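Local coordinates for putative lipoprotein (Parabacteroides distasonis, PDB 4FVS) that is of unknown function but, as a putative exported lipoprotein of the LolA/LolB superfamily, may bind lipid, at residues K19-D22 and N26-S29; E197-D200 and V204-S207. One frame throughout, in Å; residues are numbered along the deposited sequence.

How the contacts relate
Contacts 1 and 2 are near-copies of one another: each closes a beta hairpin, each carries a classic bulge just inside the turn, and in both the short strand segments meet at 129° between their N-to-C directions. Their centres lie about 12 Å apart, on the same side of the chain's centre and each about 15 Å from it, centre to centre. Strands 15-22 and 205-214 are antiparallel neighbours, which sets the hairpins edge to edge; the contacts touch where Y21 O packs 3.2 Å from S207 CB. The second hairpin therefore continues the strand order begun by the first, through residues far apart in sequence.

Contact 1: residues K19-D22 and N26-S29; sequences KGYD and NLQS
Strand 19-22 and strand 27-29 run antiparallel, their axes approaching to 4.4 Å, with the pairing register slipping by one residue between G20 and Y21. The evidence is at G20 O, which accepts two backbone N-H groups: Q28 N at 2.7 Å, lying in the carbonyl plane, and S29 N at 3.1 Å, tilted 25° out of it. G20 N in turn gives a nearly straight bond to S29 O (2.7 Å), and D22 N bonds to N26 O nearer the turn.

On the face bearing Y21 and L27, L27 CD1 sits over the tyrosine ring, 4.3 Å from its centroid and 27° off the normal, a CH-pi contact. With L27 CG anti to the backbone N (chi1 -176°), the end of the side chain comes nearer the opposing strand; the same methyl also meets K19 CB at 3.7 Å. Beyond the ring, Y21 OH is hydrogen-bonded to E212 on the adjoining strand. At the turn, D22 OD1 receives N26 N at 2.8 Å, the donor standing above the carboxylate plane, while G25 N adds a weak bond to the same oxygen. On the other face, S29 OG comes within 3.7 Å of G20 CA, and S29 packs against V89 of helix 86-89. Together these features define a beta hairpin with a classic beta bulge beside its turn.

Contact 2: residues E197-D200 and V204-S207; sequences EQYD and VLQS
D200 OD1 is gripped from the turn: V204 N donates to it at 2.9 Å, from 47° out of the carboxylate plane, and N202 N adds a weak bond. The aspartate reaches this position with CG between its backbone N and carbonyl carbon (chi1 69°), bringing the carboxylate to V204 N. V204 CB then lies 3.4 Å from OD1, while D200 N bonds to V204 O and completes the pairing at the loop end.

Further along the strands, Q198 O faces two successive amides. Q206 N binds it at 2.7 Å in the carbonyl plane, whereas the bond from S207 N is weak at 3.4 Å, so the two grips are unequal. Q198 N returns a bond to S207 O, and Y199 pairs with L205, one residue out of step.

L205 CD1 stands over one face of the Y199 ring, 3.6 Å above its plane and displaced toward the rim, nearest to CZ; Y182 of strand 179-188 stacks with the same ring. The phenol is further fixed within its own strand, since Y199 OH donates to E197 OE1 at 2.6 Å, and E197 OE2 forms a salt bridge with R195. On the other face Q198 and S207 pack against Y85. The shifted register and doubly faced carbonyl identify a classic beta bulge, here in the hairpin of strands 192-200 and 205-214 within the YmcC-like fold of this DUF3108-like protein.

Contact 1: residues K19-D22 and N26-S29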
loop_
_atom_site.group_PDB
_atom_site.type_symbol
_atom_site.label_atom_id
_atom_site.label_comp_id
_atom_site.label_asym_id
_atom_site.label_seq_id
_atom_site.Cartn_x
_atom_site.Cartn_y
_atom_site.Cartn_z
ATOM N N LYS A 19 -7.357 5.958 -6.904
ATOM C CA LYS A 19 -8.442 6.694 -6.266
ATOM C C LYS A 19 -9.097 5.816 -5.199
ATOM O O LYS A 19 -9.262 4.611 -5.390
ATOM C CB LYS A 19 -9.460 7.212 -7.305
ATOM C CG LYS A 19 -8.914 8.354 -8.149
ATOM C CD LYS A 19 -9.954 8.975 -8.991
ATOM C CE LYS A 19 -9.417 10.113 -9.828
ATOM N NZ LYS A 19 -10.449 10.630 -10.784
ATOM N N GLY A 20 -9.415 6.435 -4.069
ATOM C CA GLY A 20 -10.013 5.773 -2.914
ATOM C C GLY A 20 -11.489 6.048 -2.837
ATOM O O GLY A 20 -11.900 7.206 -2.880
ATOM N N TYR A 21 -12.296 4.967 -2.725
ATOM C CA TYR A 21 -13.758 5.003 -2.693
ATOM C C TYR A 21 -14.319 4.331 -1.462
ATOM O O TYR A 21 -13.657 3.477 -0.887
ATOM C CB TYR A 21 -14.292 4.275 -3.923
ATOM C CG TYR A 21 -13.844 4.855 -5.244
ATOM C CD1 TYR A 21 -14.557 5.888 -5.856
ATOM C CD2 TYR A 21 -12.728 4.349 -5.907
ATOM C CE1 TYR A 21 -14.147 6.431 -7.071
ATOM C CE2 TYR A 21 -12.309 4.887 -7.126
ATOM C CZ TYR A 21 -13.029 5.923 -7.706
ATOM O OH TYR A 21 -12.643 6.453 -8.908
ATOM N N ASP A 22 -15.547 4.692 -1.069
ATOM C CA ASP A 22 -16.276 4.048 0.028
ATOM C C ASP A 22 -17.016 2.821 -0.552
ATOM O O ASP A 22 -16.951 2.599 -1.768
ATOM C CB ASP A 22 -17.237 5.034 0.741
ATOM C CG ASP A 22 -18.452 5.555 -0.045
ATOM O OD1 ASP A 22 -18.746 5.010 -1.142
ATOM O OD2 ASP A 22 -19.111 6.496 0.441
ATOM N N ASN A 26 -18.458 6.097 -3.758
ATOM C CA ASN A 26 -18.195 7.534 -3.756
ATOM C C ASN A 26 -16.734 7.822 -3.519
ATOM O O ASN A 26 -16.138 7.266 -2.585
ATOM C CB ASN A 26 -19.009 8.256 -2.682
ATOM C CG ASN A 26 -20.472 8.109 -2.793
ATOM O OD1 ASN A 26 -21.124 7.670 -1.836
ATOM N ND2 ASN A 26 -21.000 8.481 -3.956
ATOM N N LEU A 27 -16.175 8.749 -4.313
ATOM C CA LEU A 27 -14.776 9.148 -4.213
ATOM C C LEU A 27 -14.519 9.776 -2.863
ATOM O O LEU A 27 -15.272 10.641 -2.414
ATOM C CB LEU A 27 -14.395 10.101 -5.355
ATOM C CG LEU A 27 -12.933 10.527 -5.427
ATOM C CD1 LEU A 27 -12.004 9.355 -5.749
ATOM C CD2 LEU A 27 -12.752 11.618 -6.421
ATOM N N GLN A 28 -13.478 9.290 -2.204
ATOM C CA GLN A 28 -13.046 9.736 -0.885
ATOM C C GLN A 28 -11.689 10.455 -0.958
ATOM O O GLN A 28 -11.492 11.466 -0.273
ATOM C CB GLN A 28 -12.950 8.525 0.085
ATOM C CG GLN A 28 -14.279 7.812 0.387
ATOM C CD GLN A 28 -15.155 8.597 1.327
ATOM O OE1 GLN A 28 -16.189 9.168 0.934
ATOM N NE2 GLN A 28 -14.744 8.647 2.587
ATOM N N SER A 29 -10.749 9.907 -1.764
ATOM C CA SER A 29 -9.395 10.423 -1.886
ATOM C C SER A 29 -8.778 10.137 -3.250
ATOM O O SER A 29 -9.054 9.121 -3.883
ATOM C CB SER A 29 -8.503 9.821 -0.791
ATOM O OG SER A 29 -8.424 8.398 -0.811
#

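Contact 2: residues E197-D200 and V204-S207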
loop_
_atom_site.group_PDB
_atom_site.type_symbol
_atom_site.label_atom_id
_atom_site.label_comp_id
_atom_site.label_asym_id
_atom_site.label_seq_id
_atom_site.Cartn_x
_atom_site.Cartn_y
_atom_site.Cartn_z
ATOM N N GLU A 197 -8.911 -3.689 -1.212
ATOM C CA GLU A 197 -10.218 -3.757 -0.556
ATOM C C GLU A 197 -10.036 -3.809 0.939
ATOM O O GLU A 197 -9.092 -4.448 1.415
ATOM C CB GLU A 197 -11.007 -4.956 -1.022
ATOM C CG GLU A 197 -11.503 -4.824 -2.442
ATOM C CD GLU A 197 -12.229 -6.039 -2.973
ATOM O OE1 GLU A 197 -12.439 -7.002 -2.197
ATOM O OE2 GLU A 197 -12.548 -6.041 -4.183
ATOM N N GLN A 198 -10.897 -3.112 1.695
ATOM C CA GLN A 198 -10.802 -3.079 3.162
ATOM C C GLN A 198 -12.148 -3.468 3.780
ATOM O O GLN A 198 -13.175 -2.896 3.423
ATOM C CB GLN A 198 -10.338 -1.705 3.681
ATOM C CG GLN A 198 -8.971 -1.232 3.164
ATOM C CD GLN A 198 -9.038 -0.657 1.777
ATOM O OE1 GLN A 198 -9.915 0.140 1.458
ATOM N NE2 GLN A 198 -8.111 -1.038 0.918
ATOM N N TYR A 199 -12.124 -4.443 4.704
ATOM C CA TYR A 199 -13.288 -5.015 5.385
ATOM C C TYR A 199 -13.227 -4.872 6.894
ATOM O O TYR A 199 -12.131 -4.829 7.464
ATOM C CB TYR A 199 -13.373 -6.504 5.061
ATOM C CG TYR A 199 -13.626 -6.797 3.600
ATOM C CD1 TYR A 199 -12.572 -6.882 2.689
ATOM C CD2 TYR A 199 -14.913 -7.043 3.133
ATOM C CE1 TYR A 199 -12.800 -7.149 1.343
ATOM C CE2 TYR A 199 -15.154 -7.293 1.784
ATOM C CZ TYR A 199 -14.095 -7.340 0.893
ATOM O OH TYR A 199 -14.326 -7.587 -0.434
ATOM N N ASP A 200 -14.399 -4.823 7.548
ATOM C CA ASP A 200 -14.513 -4.751 9.005
ATOM C C ASP A 200 -14.530 -6.180 9.571
ATOM O O ASP A 200 -14.484 -7.142 8.781
ATOM C CB ASP A 200 -15.758 -3.934 9.439
ATOM C CG ASP A 200 -17.132 -4.519 9.168
ATOM O OD1 ASP A 200 -17.213 -5.703 8.763
ATOM O OD2 ASP A 200 -18.130 -3.820 9.430
ATOM N N VAL A 204 -17.764 -6.845 6.114
ATOM C CA VAL A 204 -18.463 -5.793 5.379
ATOM C C VAL A 204 -17.412 -4.891 4.723
ATOM O O VAL A 204 -16.566 -4.333 5.431
ATOM C CB VAL A 204 -19.416 -4.980 6.296
ATOM C CG1 VAL A 204 -20.047 -3.816 5.541
ATOM C CG2 VAL A 204 -20.470 -5.865 6.959
ATOM N N LEU A 205 -17.469 -4.736 3.392
ATOM C CA LEU A 205 -16.555 -3.878 2.648
ATOM C C LEU A 205 -16.747 -2.441 3.075
ATOM O O LEU A 205 -17.862 -1.929 3.026
ATOM C CB LEU A 205 -16.782 -4.030 1.135
ATOM C CG LEU A 205 -15.874 -3.195 0.240
ATOM C CD1 LEU A 205 -14.494 -3.846 0.090
ATOM C CD2 LEU A 205 -16.519 -2.952 -1.091
ATOM N N GLN A 206 -15.678 -1.817 3.538
ATOM C CA GLN A 206 -15.712 -0.448 4.047
ATOM C C GLN A 206 -15.246 0.545 2.986
ATOM O O GLN A 206 -15.761 1.669 2.910
ATOM C CB GLN A 206 -14.842 -0.309 5.315
ATOM C CG GLN A 206 -15.323 -1.141 6.523
ATOM C CD GLN A 206 -16.712 -0.796 6.969
ATOM O OE1 GLN A 206 -17.666 -1.539 6.721
ATOM N NE2 GLN A 206 -16.848 0.360 7.600
ATOM N N SER A 207 -14.253 0.135 2.187
ATOM C CA SER A 207 -13.632 0.948 1.156
ATOM C C SER A 207 -12.837 0.088 0.188
ATOM O O SER A 207 -12.646 -1.099 0.424
ATOM C CB SER A 207 -12.718 2.002 1.784
ATOM O OG SER A 207 -11.827 1.452 2.740
#